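Local coordinates for protein phosphoethanolamine N-methyltransferase 1 (Haemonchus contortus, PDB 4KRG) that transfers a methyl group from S-adenosylmethionine to phosphoethanolamine, probably as an early step of nematode phosphocholine biosynthesis, at residues W278-F283 with H311-L316; D373-T378 with V402-P407; T297-T302 with W326-K331. All coordinates share one frame; numbering follows the deposited sequence.

Interaction 1 of 3, residues W278-F283 with H311-L316; sequences WTDKIF and HVNSHL. With BOG (octyl beta-D-glucopyranoside), chain F.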
loop_
_atom_site.group_PDB
_atom_site.type_symbol
_atom_site.label_atom_id
_atom_site.label_comp_id
_atom_site.label_asym_id
_atom_site.label_seq_id
_atom_site.Cartn_x
_atom_site.Cartn_y
_atom_site.Cartn_z
ATOM N N TRP A 278 17.408 -17.029 -1.980
ATOM C CA TRP A 278 17.972 -18.362 -1.796
ATOM C C TRP A 278 17.007 -19.434 -2.257
ATOM O O TRP A 278 17.414 -20.539 -2.585
ATOM C CB TRP A 278 18.447 -18.621 -0.362
ATOM C CG TRP A 278 17.411 -18.804 0.717
ATOM C CD1 TRP A 278 17.059 -17.890 1.662
ATOM C CD2 TRP A 278 16.672 -19.998 1.015
ATOM N NE1 TRP A 278 16.127 -18.425 2.516
ATOM C CE2 TRP A 278 15.871 -19.717 2.145
ATOM C CE3 TRP A 278 16.595 -21.267 0.439
ATOM C CZ2 TRP A 278 15.002 -20.659 2.699
ATOM C CZ3 TRP A 278 15.734 -22.199 0.989
ATOM C CH2 TRP A 278 14.951 -21.891 2.109
ATOM N N THR A 279 15.729 -19.081 -2.310
ATOM C CA THR A 279 14.693 -20.036 -2.669
ATOM C C THR A 279 14.618 -20.272 -4.176
ATOM O O THR A 279 13.925 -21.181 -4.621
ATOM C CB THR A 279 13.318 -19.571 -2.165
ATOM O OG1 THR A 279 12.998 -18.323 -2.781
ATOM C CG2 THR A 279 13.329 -19.387 -0.663
ATOM N N ASP A 280 15.316 -19.446 -4.955
ATOM C CA ASP A 280 15.318 -19.582 -6.412
ATOM C C ASP A 280 15.685 -20.992 -6.839
ATOM O O ASP A 280 14.973 -21.616 -7.629
ATOM C CB ASP A 280 16.322 -18.622 -7.064
ATOM C CG ASP A 280 15.972 -17.167 -6.851
ATOM O OD1 ASP A 280 14.891 -16.885 -6.310
ATOM O OD2 ASP A 280 16.784 -16.303 -7.240
ATOM N N LYS A 281 16.807 -21.477 -6.309
ATOM C CA LYS A 281 17.330 -22.798 -6.635
ATOM C C LYS A 281 16.332 -23.896 -6.271
ATOM O O LYS A 281 16.207 -24.890 -6.984
ATOM C CB LYS A 281 18.664 -23.033 -5.920
ATOM C CG LYS A 281 19.246 -24.438 -6.095
ATOM C CD LYS A 281 20.039 -24.563 -7.398
ATOM C CE LYS A 281 20.212 -26.012 -7.851
ATOM N NZ LYS A 281 21.000 -26.838 -6.900
ATOM N N ILE A 282 15.616 -23.702 -5.168
ATOM C CA ILE A 282 14.619 -24.670 -4.708
ATOM C C ILE A 282 13.383 -24.688 -5.599
ATOM O O ILE A 282 12.945 -25.743 -6.046
ATOM C CB ILE A 282 14.168 -24.363 -3.271
ATOM C CG1 ILE A 282 15.371 -24.310 -2.323
ATOM C CG2 ILE A 282 13.140 -25.375 -2.814
ATOM C CD1 ILE A 282 16.212 -25.547 -2.330
ATOM N N PHE A 283 12.828 -23.509 -5.852
ATOM C CA PHE A 283 11.639 -23.370 -6.687
ATOM C C PHE A 283 11.908 -23.767 -8.133
ATOM O O PHE A 283 10.979 -24.060 -8.884
ATOM C CB PHE A 283 11.120 -21.928 -6.650
ATOM C CG PHE A 283 10.268 -21.600 -5.442
ATOM C CD1 PHE A 283 9.061 -22.258 -5.218
ATOM C CD2 PHE A 283 10.648 -20.597 -4.558
ATOM C CE1 PHE A 283 8.270 -21.947 -4.121
ATOM C CE2 PHE A 283 9.862 -20.283 -3.459
ATOM C CZ PHE A 283 8.666 -20.957 -3.244
ATOM N N HIS A 311 11.317 -15.838 0.929
ATOM C CA HIS A 311 10.323 -15.286 0.018
ATOM C C HIS A 311 10.562 -15.784 -1.402
ATOM O O HIS A 311 11.467 -16.575 -1.650
ATOM C CB HIS A 311 10.323 -13.751 0.065
ATOM C CG HIS A 311 11.547 -13.122 -0.528
ATOM N ND1 HIS A 311 11.504 -11.962 -1.269
ATOM C CD2 HIS A 311 12.851 -13.487 -0.481
ATOM C CE1 HIS A 311 12.724 -11.639 -1.654
ATOM N NE2 HIS A 311 13.561 -12.550 -1.190
ATOM N N VAL A 312 9.733 -15.306 -2.323
ATOM C CA VAL A 312 9.760 -15.706 -3.721
ATOM C C VAL A 312 10.372 -14.573 -4.523
ATOM O O VAL A 312 10.026 -13.408 -4.315
ATOM C CB VAL A 312 8.325 -15.947 -4.241
ATOM C CG1 VAL A 312 8.323 -16.191 -5.743
ATOM C CG2 VAL A 312 7.669 -17.100 -3.505
ATOM N N ASN A 313 11.286 -14.906 -5.427
ATOM C CA ASN A 313 11.909 -13.905 -6.283
ATOM C C ASN A 313 10.981 -13.616 -7.454
ATOM O O ASN A 313 11.126 -14.187 -8.539
ATOM C CB ASN A 313 13.267 -14.403 -6.775
ATOM C CG ASN A 313 14.067 -13.334 -7.474
ATOM O OD1 ASN A 313 13.537 -12.287 -7.855
ATOM N ND2 ASN A 313 15.361 -13.592 -7.652
ATOM N N SER A 314 10.020 -12.729 -7.216
ATOM C CA SER A 314 8.969 -12.455 -8.184
ATOM C C SER A 314 9.504 -11.836 -9.469
ATOM O O SER A 314 8.929 -12.019 -10.545
ATOM C CB SER A 314 7.887 -11.572 -7.554
ATOM O OG SER A 314 7.141 -12.307 -6.598
ATOM N N HIS A 315 10.605 -11.100 -9.363
ATOM C CA HIS A 315 11.218 -10.540 -10.551
ATOM C C HIS A 315 11.803 -11.634 -11.426
ATOM O O HIS A 315 11.631 -11.616 -12.639
ATOM C CB HIS A 315 12.247 -9.470 -10.199
ATOM C CG HIS A 315 11.635 -8.126 -9.953
ATOM N ND1 HIS A 315 11.238 -7.704 -8.705
ATOM C CD2 HIS A 315 11.320 -7.126 -10.810
ATOM C CE1 HIS A 315 10.716 -6.496 -8.797
ATOM N NE2 HIS A 315 10.752 -6.119 -10.063
ATOM N N LEU A 316 12.465 -12.605 -10.808
ATOM C CA LEU A 316 13.003 -13.731 -11.560
ATOM C C LEU A 316 11.871 -14.584 -12.135
ATOM O O LEU A 316 11.968 -15.098 -13.250
ATOM C CB LEU A 316 13.917 -14.577 -10.676
ATOM C CG LEU A 316 14.535 -15.783 -11.376
ATOM C CD1 LEU A 316 15.474 -15.307 -12.472
ATOM C CD2 LEU A 316 15.264 -16.650 -10.378
HETATM C C1 BOG F . 12.573 -21.250 -17.704
HETATM O O1 BOG F . 13.671 -21.330 -16.855
HETATM C C2 BOG F . 12.992 -20.599 -19.009
HETATM O O2 BOG F . 13.366 -19.252 -18.747
HETATM C C3 BOG F . 11.912 -20.630 -20.036
HETATM O O3 BOG F . 12.452 -20.123 -21.291
HETATM C C4 BOG F . 11.368 -22.005 -20.246
HETATM O O4 BOG F . 10.216 -21.955 -21.117
HETATM C C5 BOG F . 10.941 -22.652 -18.938
HETATM O O5 BOG F . 12.011 -22.617 -17.917
HETATM C C6 BOG F . 10.583 -24.048 -19.204
HETATM O O6 BOG F . 9.257 -24.255 -18.810
HETATM C "C1'" BOG F . 13.367 -20.989 -15.498
HETATM C "C2'" BOG F . 14.670 -20.913 -14.647
HETATM C "C3'" BOG F . 14.365 -20.817 -13.154
HETATM C "C4'" BOG F . 13.431 -19.879 -12.694
HETATM C "C5'" BOG F . 12.548 -20.159 -11.440
HETATM C "C6'" BOG F . 12.563 -18.988 -10.446
HETATM C "C7'" BOG F . 11.608 -19.181 -9.239
HETATM C "C8'" BOG F . 11.116 -17.882 -8.693
HETATM O O HOH W 1 12.365 -17.440 -5.523
#

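Interaction 2 of 3, residues D373-T378 with V402-P407; sequences DCMVAT and VVLLEP. With BOG (octyl beta-D-glucopyranoside), chain E.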
loop_
_atom_site.group_PDB
_atom_site.type_symbol
_atom_site.label_atom_id
_atom_site.label_comp_id
_atom_site.label_asym_id
_atom_site.label_seq_id
_atom_site.Cartn_x
_atom_site.Cartn_y
_atom_site.Cartn_z
ATOM N N ASP A 373 -3.741 -17.339 -12.431
ATOM C CA ASP A 373 -3.425 -18.551 -13.192
ATOM C C ASP A 373 -2.704 -19.640 -12.398
ATOM O O ASP A 373 -2.715 -20.806 -12.786
ATOM C CB ASP A 373 -2.625 -18.198 -14.451
ATOM C CG ASP A 373 -3.454 -17.421 -15.467
ATOM O OD1 ASP A 373 -4.340 -18.035 -16.107
ATOM O OD2 ASP A 373 -3.220 -16.203 -15.627
ATOM N N CYS A 374 -2.082 -19.249 -11.289
ATOM C CA CYS A 374 -1.332 -20.161 -10.436
ATOM C C CYS A 374 -0.971 -19.457 -9.130
ATOM O O CYS A 374 -1.092 -18.235 -9.024
ATOM C CB CYS A 374 -0.052 -20.609 -11.138
ATOM S SG CYS A 374 1.093 -19.254 -11.439
HETATM N N MSE A 375 -0.531 -20.231 -8.141
HETATM C CA MSE A 375 -0.023 -19.671 -6.892
HETATM C C MSE A 375 1.378 -20.179 -6.592
HETATM O O MSE A 375 1.647 -21.364 -6.731
HETATM C CB MSE A 375 -0.940 -20.024 -5.723
HETATM C CG MSE A 375 -0.272 -19.845 -4.368
HETATM SE SE MSE A 375 -1.528 -19.789 -2.875
HETATM C CE MSE A 375 -1.941 -21.714 -2.797
ATOM N N VAL A 376 2.267 -19.272 -6.196
ATOM C CA VAL A 376 3.579 -19.632 -5.661
ATOM C C VAL A 376 3.687 -18.948 -4.305
ATOM O O VAL A 376 3.430 -17.750 -4.199
ATOM C CB VAL A 376 4.716 -19.142 -6.569
ATOM C CG1 VAL A 376 6.070 -19.554 -6.004
ATOM C CG2 VAL A 376 4.543 -19.686 -7.985
ATOM N N ALA A 377 4.039 -19.693 -3.263
ATOM C CA ALA A 377 4.055 -19.107 -1.925
ATOM C C ALA A 377 5.076 -19.740 -1.008
ATOM O O ALA A 377 5.416 -20.915 -1.154
ATOM C CB ALA A 377 2.673 -19.198 -1.294
ATOM N N THR A 378 5.554 -18.948 -0.055
ATOM C CA THR A 378 6.394 -19.445 1.023
ATOM C C THR A 378 5.570 -19.354 2.309
ATOM O O THR A 378 4.818 -18.402 2.476
ATOM C CB THR A 378 7.707 -18.617 1.151
ATOM O OG1 THR A 378 7.398 -17.221 1.221
ATOM C CG2 THR A 378 8.628 -18.851 -0.049
ATOM N N VAL A 402 -0.436 -24.957 -7.917
ATOM C CA VAL A 402 0.236 -24.241 -6.845
ATOM C C VAL A 402 1.568 -24.911 -6.532
ATOM O O VAL A 402 1.759 -26.097 -6.803
ATOM C CB VAL A 402 -0.627 -24.167 -5.568
ATOM C CG1 VAL A 402 -2.015 -23.637 -5.891
ATOM C CG2 VAL A 402 -0.729 -25.538 -4.913
ATOM N N VAL A 403 2.493 -24.127 -5.991
ATOM C CA VAL A 403 3.778 -24.628 -5.526
ATOM C C VAL A 403 4.054 -23.963 -4.185
ATOM O O VAL A 403 4.062 -22.734 -4.085
ATOM C CB VAL A 403 4.924 -24.310 -6.521
ATOM C CG1 VAL A 403 6.251 -24.846 -6.006
ATOM C CG2 VAL A 403 4.632 -24.893 -7.889
ATOM N N LEU A 404 4.249 -24.768 -3.149
ATOM C CA LEU A 404 4.477 -24.232 -1.812
ATOM C C LEU A 404 5.834 -24.660 -1.283
ATOM O O LEU A 404 6.191 -25.828 -1.381
ATOM C CB LEU A 404 3.399 -24.723 -0.848
ATOM C CG LEU A 404 1.958 -24.576 -1.319
ATOM C CD1 LEU A 404 1.016 -25.214 -0.317
ATOM C CD2 LEU A 404 1.610 -23.114 -1.524
ATOM N N LEU A 405 6.591 -23.718 -0.730
ATOM C CA LEU A 405 7.788 -24.055 0.036
ATOM C C LEU A 405 7.426 -23.842 1.495
ATOM O O LEU A 405 6.937 -22.775 1.871
ATOM C CB LEU A 405 8.977 -23.177 -0.365
ATOM C CG LEU A 405 10.324 -23.423 0.330
ATOM C CD1 LEU A 405 10.798 -24.866 0.150
ATOM C CD2 LEU A 405 11.371 -22.454 -0.188
ATOM N N GLU A 406 7.628 -24.862 2.318
ATOM C CA GLU A 406 7.148 -24.806 3.691
ATOM C C GLU A 406 8.216 -25.140 4.718
ATOM O O GLU A 406 8.846 -26.187 4.628
ATOM C CB GLU A 406 5.972 -25.767 3.870
ATOM C CG GLU A 406 4.716 -25.348 3.155
ATOM C CD GLU A 406 4.132 -24.073 3.723
ATOM O OE1 GLU A 406 4.320 -23.801 4.934
ATOM O OE2 GLU A 406 3.482 -23.339 2.948
ATOM N N PRO A 407 8.412 -24.255 5.710
ATOM C CA PRO A 407 9.264 -24.602 6.849
ATOM C C PRO A 407 8.535 -25.546 7.809
ATOM O O PRO A 407 7.377 -25.321 8.158
ATOM C CB PRO A 407 9.515 -23.247 7.518
ATOM C CG PRO A 407 8.307 -22.446 7.192
ATOM C CD PRO A 407 7.898 -22.874 5.805
HETATM C C1 BOG E . -6.802 -12.136 -14.078
HETATM O O1 BOG E . -6.590 -11.054 -13.247
HETATM C C2 BOG E . -8.158 -12.048 -14.749
HETATM O O2 BOG E . -9.164 -12.135 -13.752
HETATM C C3 BOG E . -8.328 -13.160 -15.728
HETATM O O3 BOG E . -9.606 -13.023 -16.410
HETATM C C4 BOG E . -7.217 -13.190 -16.727
HETATM O O4 BOG E . -7.363 -14.318 -17.614
HETATM C C5 BOG E . -5.867 -13.275 -16.029
HETATM O O5 BOG E . -5.709 -12.162 -15.081
HETATM C C6 BOG E . -4.773 -13.211 -17.000
HETATM O O6 BOG E . -3.850 -14.199 -16.664
HETATM C "C1'" BOG E . -5.799 -11.383 -12.106
HETATM C "C2'" BOG E . -5.676 -10.106 -11.235
HETATM C "C3'" BOG E . -5.097 -8.938 -12.018
HETATM C "C4'" BOG E . -3.883 -8.365 -11.628
HETATM C "C5'" BOG E . -2.957 -7.762 -12.722
HETATM C "C6'" BOG E . -1.741 -7.020 -12.152
HETATM C "C7'" BOG E . -0.485 -7.912 -11.997
HETATM C "C8'" BOG E . 0.570 -7.551 -12.987
#

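Interaction 3 of 3, residues T297-T302 with W326-K331; sequences TAYVFT and WNVETK. With BOG (octyl beta-D-glucopyranoside), chain E.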
loop_
_atom_site.group_PDB
_atom_site.type_symbol
_atom_site.label_atom_id
_atom_site.label_comp_id
_atom_site.label_asym_id
_atom_site.label_seq_id
_atom_site.Cartn_x
_atom_site.Cartn_y
_atom_site.Cartn_z
ATOM N N THR A 297 -0.786 -14.590 -15.200
ATOM C CA THR A 297 -0.584 -13.808 -13.984
ATOM C C THR A 297 -0.504 -14.744 -12.778
ATOM O O THR A 297 -1.443 -15.472 -12.482
ATOM C CB THR A 297 -1.692 -12.755 -13.773
ATOM O OG1 THR A 297 -1.730 -11.867 -14.898
ATOM C CG2 THR A 297 -1.414 -11.943 -12.520
ATOM N N ALA A 298 0.637 -14.732 -12.105
ATOM C CA ALA A 298 0.857 -15.571 -10.932
ATOM C C ALA A 298 0.474 -14.824 -9.657
ATOM O O ALA A 298 0.719 -13.627 -9.532
ATOM C CB ALA A 298 2.319 -15.991 -10.864
ATOM N N TYR A 299 -0.119 -15.531 -8.707
ATOM C CA TYR A 299 -0.387 -14.961 -7.398
ATOM C C TYR A 299 0.720 -15.435 -6.470
ATOM O O TYR A 299 0.922 -16.633 -6.308
ATOM C CB TYR A 299 -1.757 -15.423 -6.901
ATOM C CG TYR A 299 -2.181 -14.884 -5.546
ATOM C CD1 TYR A 299 -2.684 -13.593 -5.408
ATOM C CD2 TYR A 299 -2.121 -15.685 -4.415
ATOM C CE1 TYR A 299 -3.087 -13.109 -4.172
ATOM C CE2 TYR A 299 -2.522 -15.214 -3.186
ATOM C CZ TYR A 299 -3.005 -13.926 -3.069
ATOM O OH TYR A 299 -3.406 -13.476 -1.838
ATOM N N VAL A 300 1.455 -14.498 -5.888
ATOM C CA VAL A 300 2.565 -14.843 -5.004
ATOM C C VAL A 300 2.310 -14.332 -3.588
ATOM O O VAL A 300 1.908 -13.188 -3.396
ATOM C CB VAL A 300 3.910 -14.310 -5.558
ATOM C CG1 VAL A 300 5.022 -14.418 -4.510
ATOM C CG2 VAL A 300 4.295 -15.057 -6.820
ATOM N N PHE A 301 2.530 -15.190 -2.596
ATOM C CA PHE A 301 2.240 -14.842 -1.209
ATOM C C PHE A 301 3.479 -15.117 -0.354
ATOM O O PHE A 301 3.933 -16.251 -0.270
ATOM C CB PHE A 301 1.031 -15.656 -0.719
ATOM C CG PHE A 301 0.681 -15.446 0.740
ATOM C CD1 PHE A 301 -0.010 -14.320 1.149
ATOM C CD2 PHE A 301 1.007 -16.402 1.690
ATOM C CE1 PHE A 301 -0.337 -14.139 2.479
ATOM C CE2 PHE A 301 0.679 -16.229 3.012
ATOM C CZ PHE A 301 0.011 -15.097 3.410
ATOM N N THR A 302 4.039 -14.074 0.259
ATOM C CA THR A 302 5.250 -14.225 1.076
ATOM C C THR A 302 5.149 -13.466 2.408
ATOM O O THR A 302 5.467 -12.278 2.475
ATOM C CB THR A 302 6.518 -13.786 0.306
ATOM O OG1 THR A 302 6.387 -12.417 -0.090
ATOM C CG2 THR A 302 6.721 -14.634 -0.931
ATOM N N TRP A 326 1.589 -10.781 -9.093
ATOM C CA TRP A 326 1.138 -10.029 -7.931
ATOM C C TRP A 326 1.651 -10.725 -6.673
ATOM O O TRP A 326 1.297 -11.869 -6.400
ATOM C CB TRP A 326 -0.386 -9.936 -7.885
ATOM C CG TRP A 326 -0.867 -9.177 -6.689
ATOM C CD1 TRP A 326 -1.142 -9.680 -5.453
ATOM C CD2 TRP A 326 -1.117 -7.769 -6.625
ATOM N NE1 TRP A 326 -1.555 -8.667 -4.615
ATOM C CE2 TRP A 326 -1.550 -7.488 -5.306
ATOM C CE3 TRP A 326 -1.030 -6.723 -7.542
ATOM C CZ2 TRP A 326 -1.893 -6.197 -4.896
ATOM C CZ3 TRP A 326 -1.372 -5.446 -7.134
ATOM C CH2 TRP A 326 -1.797 -5.192 -5.820
ATOM N N ASN A 327 2.485 -10.027 -5.912
ATOM C CA ASN A 327 3.134 -10.598 -4.745
ATOM C C ASN A 327 2.627 -9.881 -3.505
ATOM O O ASN A 327 2.821 -8.672 -3.349
ATOM C CB ASN A 327 4.652 -10.442 -4.888
ATOM C CG ASN A 327 5.449 -11.073 -3.742
ATOM O OD1 ASN A 327 4.932 -11.362 -2.658
ATOM N ND2 ASN A 327 6.732 -11.259 -3.982
ATOM N N VAL A 328 1.976 -10.639 -2.631
ATOM C CA VAL A 328 1.424 -10.122 -1.381
ATOM C C VAL A 328 2.485 -10.175 -0.293
ATOM O O VAL A 328 3.126 -11.208 -0.106
ATOM C CB VAL A 328 0.233 -10.983 -0.914
ATOM C CG1 VAL A 328 -0.396 -10.401 0.337
ATOM C CG2 VAL A 328 -0.800 -11.101 -2.021
ATOM N N GLU A 329 2.678 -9.060 0.409
ATOM C CA GLU A 329 3.557 -9.005 1.577
ATOM C C GLU A 329 2.689 -8.693 2.798
ATOM O O GLU A 329 1.663 -8.017 2.677
ATOM C CB GLU A 329 4.626 -7.916 1.394
ATOM C CG GLU A 329 5.481 -8.045 0.125
ATOM C CD GLU A 329 6.754 -8.858 0.335
ATOM O OE1 GLU A 329 6.876 -9.544 1.374
ATOM O OE2 GLU A 329 7.646 -8.812 -0.538
ATOM N N THR A 330 3.083 -9.174 3.973
ATOM C CA THR A 330 2.333 -8.868 5.191
ATOM C C THR A 330 3.163 -8.099 6.219
ATOM O O THR A 330 2.642 -7.666 7.243
ATOM C CB THR A 330 1.737 -10.126 5.854
ATOM O OG1 THR A 330 2.794 -10.949 6.362
ATOM C CG2 THR A 330 0.913 -10.916 4.858
ATOM N N LYS A 331 4.453 -7.936 5.941
ATOM C CA LYS A 331 5.333 -7.161 6.815
ATOM C C LYS A 331 5.636 -5.798 6.186
ATOM O O LYS A 331 6.297 -5.729 5.148
ATOM C CB LYS A 331 6.638 -7.921 7.070
ATOM C CG LYS A 331 6.466 -9.364 7.533
ATOM C CD LYS A 331 6.417 -9.474 9.055
ATOM C CE LYS A 331 6.572 -10.920 9.533
ATOM N NZ LYS A 331 5.428 -11.790 9.149
HETATM C C1 BOG E . -6.802 -12.136 -14.078
HETATM O O1 BOG E . -6.590 -11.054 -13.247
HETATM C C2 BOG E . -8.158 -12.048 -14.749
HETATM O O2 BOG E . -9.164 -12.135 -13.752
HETATM C C3 BOG E . -8.328 -13.160 -15.728
HETATM O O3 BOG E . -9.606 -13.023 -16.410
HETATM C C4 BOG E . -7.217 -13.190 -16.727
HETATM O O4 BOG E . -7.363 -14.318 -17.614
HETATM C C5 BOG E . -5.867 -13.275 -16.029
HETATM O O5 BOG E . -5.709 -12.162 -15.081
HETATM C C6 BOG E . -4.773 -13.211 -17.000
HETATM O O6 BOG E . -3.850 -14.199 -16.664
HETATM C "C1'" BOG E . -5.799 -11.383 -12.106
HETATM C "C2'" BOG E . -5.676 -10.106 -11.235
HETATM C "C3'" BOG E . -5.097 -8.938 -12.018
HETATM C "C4'" BOG E . -3.883 -8.365 -11.628
HETATM C "C5'" BOG E . -2.957 -7.762 -12.722
HETATM C "C6'" BOG E . -1.741 -7.020 -12.152
HETATM C "C7'" BOG E . -0.485 -7.912 -11.997
HETATM C "C8'" BOG E . 0.570 -7.551 -12.987
HETATM O O HOH W 2 8.716 -11.111 -2.160
#

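Interaction 1 of 3, residues W278-F283 with H311-L316
Thr279 OG1 donates to the backbone His311 O over a short 2.6 Å and has two further partners. The hydroxyl meets that oxygen almost head-on, with a C=O...donor angle of 164°. A water donates to OG1. Ser277 OG is within bonding reach of OG1 and His311 O, but its one proton can serve only one at a time. The torsion of Thr279 (chi1 61°) sets OG1 between its own backbone N and carbonyl carbon, while CG2 lies over the centre of the Trp278 ring.

The water ties the two segments together. It donates to Asp280 OD1 at 2.7 Å and accepts from Asn313 N at 2.8 Å. Asp280 and Asn313 also bond directly. Asn313 ND2 donates to the syn side of Asp280 OD2 at 3.1 Å. The carboxylate and amide planes are 29° apart. Ser277 N also holds OD2. Asn313 is the N-cap of helix 314-321, and its OD1 accepts from Leu316 N at 3.2 Å, with that donor well above the carbonyl plane.

Packing is lighter. Phe283 CE2 rests 3.9 Å from Val312 CG2. The octyl tail of a detergent molecule runs past Phe283 and Leu316, reaching Leu316 CD2 with its C6' atom at 3.6 Å. Together these contacts join the region around helix 280-283 to the loop between strand 297-302 and helix 314-321.

The Asn313 amide works at both ends, capping a helix and binding Asp280. The carboxylate has an N-H or water donor on each oxygen, which would probably help it stay ionised at this partly exposed site.

Interaction 2 of 3, residues D373-T378 with V402-P407
Met375 pairs with Val402 in a parallel strand pair held by backbone hydrogen bonds. Val403 N donates to Met375 O at 3.0 Å. Ala377 N donates to Val403 O at 3.2 Å. Leu405 N then donates to Ala377 O at 3.1 Å. Val403 thus uses both its N-H and its carbonyl toward 373-378, and Ala377 does the same toward 402-407. The segment axes run 4.8 Å apart with only 2° between their directions.

CA-H...O contacts fill in between these bonds. Val402 CA lies 3.2 Å from Met375 O, so that oxygen meets a C-H as well as the N-H of Val403. Thr378 CA sits near Leu405 O in the same manner.

Strand 372-378 lies between strands 297-302 and 400-408. The sheet of this half of the chain has strand order 350-354, 324-329, 297-302, 372-378, 400-408, 458-465, 428-432, with strand 458-465 antiparallel. That is the class I methyltransferase arrangement, and this contact joins its fourth and fifth strands.

Apolar packing differs on the two faces. Met375 is present as selenomethionine, a label probably introduced for phasing. Its side chain lies alongside Val402, pointing the same way. A bend at chi3 (75°) turns Met375 CE over the neighbouring strand, 3.6 Å from Val402 CG1. Met375 CE also meets Leu404 CD2 at 4.0 Å, and Ala377 CB touches the same methyl at 4.1 Å. Leu380 of helix 380-383 packs against Met375 and Leu404 there. On the other face, Val376, Thr378 and Leu405 lie under Phe283.

Polar groups sit at the margins of the pair. Asp373 OD1 forms a salt bridge with Lys397, and the Glu406 carboxylate accepts from Leu381 N and Ala382 N.

Interaction 3 of 3, residues T297-T302 with W326-K331
The Val328 side chain meets three residues of strand 297-302. Its CB lies 3.7 Å from Val300 O and 3.9 Å from Phe301 CD1. CG1 stands anti to the backbone N (chi1 -176°) and leans on the same Phe301 ring carbon. Val328 CG2, the other branch, touches the end of Tyr299, 3.5 Å from OH and 3.7 Å from CE1. It meets that ring obliquely. The Tyr299 hydroxyl itself bonds Ser361 OG of helix 358-367, which lies against this face. Tyr299 CE1 also approaches Trp326 CD1 at 4.1 Å.

Four backbone bonds join the parallel strands. Trp326 N donates to Ala298 O and Val300 N to Trp326 O. Val328 N then donates to Val300 O at 2.7 Å, and Thr302 N to Val328 O.

The pair forms the first and second strands of a Rossmann-like methyltransferase fold, in the beta-alpha-beta unit of strand 297-302, helix 314-321 and strand 324-329. Glu329 ends the second strand, where class I methyltransferases commonly place an acid for the cofactor ribose. Here Glu329 OE2 forms a salt bridge with Arg304, bonds Ser338 OG and accepts from a water at 3.0 Å. The bound S-adenosylhomocysteine lies in the other half of the chain.

With these partners Glu329 probably stays charged, while the strands behind it are held by backbone bonds and apolar contact.

All three contacts belong to the C-terminal half, away from the ligands bound in the N-terminal half. Every touching residue of interaction 2 is buried, and all but Thr330 of interaction 3. Interaction 1 has partly exposed Asp280 and Leu316 beside a detergent tail. Interactions 2 and 3 hold neighbouring strand pairs of one sheet, and Cys374 O lies 2.9 Å from Tyr299 N, probably a hydrogen bond. Both rely on parallel backbone bonds and apolar side chains. Interaction 1 lies over one sheet face and is mostly polar. Phe283 CZ packs on Leu405 CB of interaction 2, and Val312 CB on Val300 CG1 of interaction 3, so interaction 1 spans both pairs.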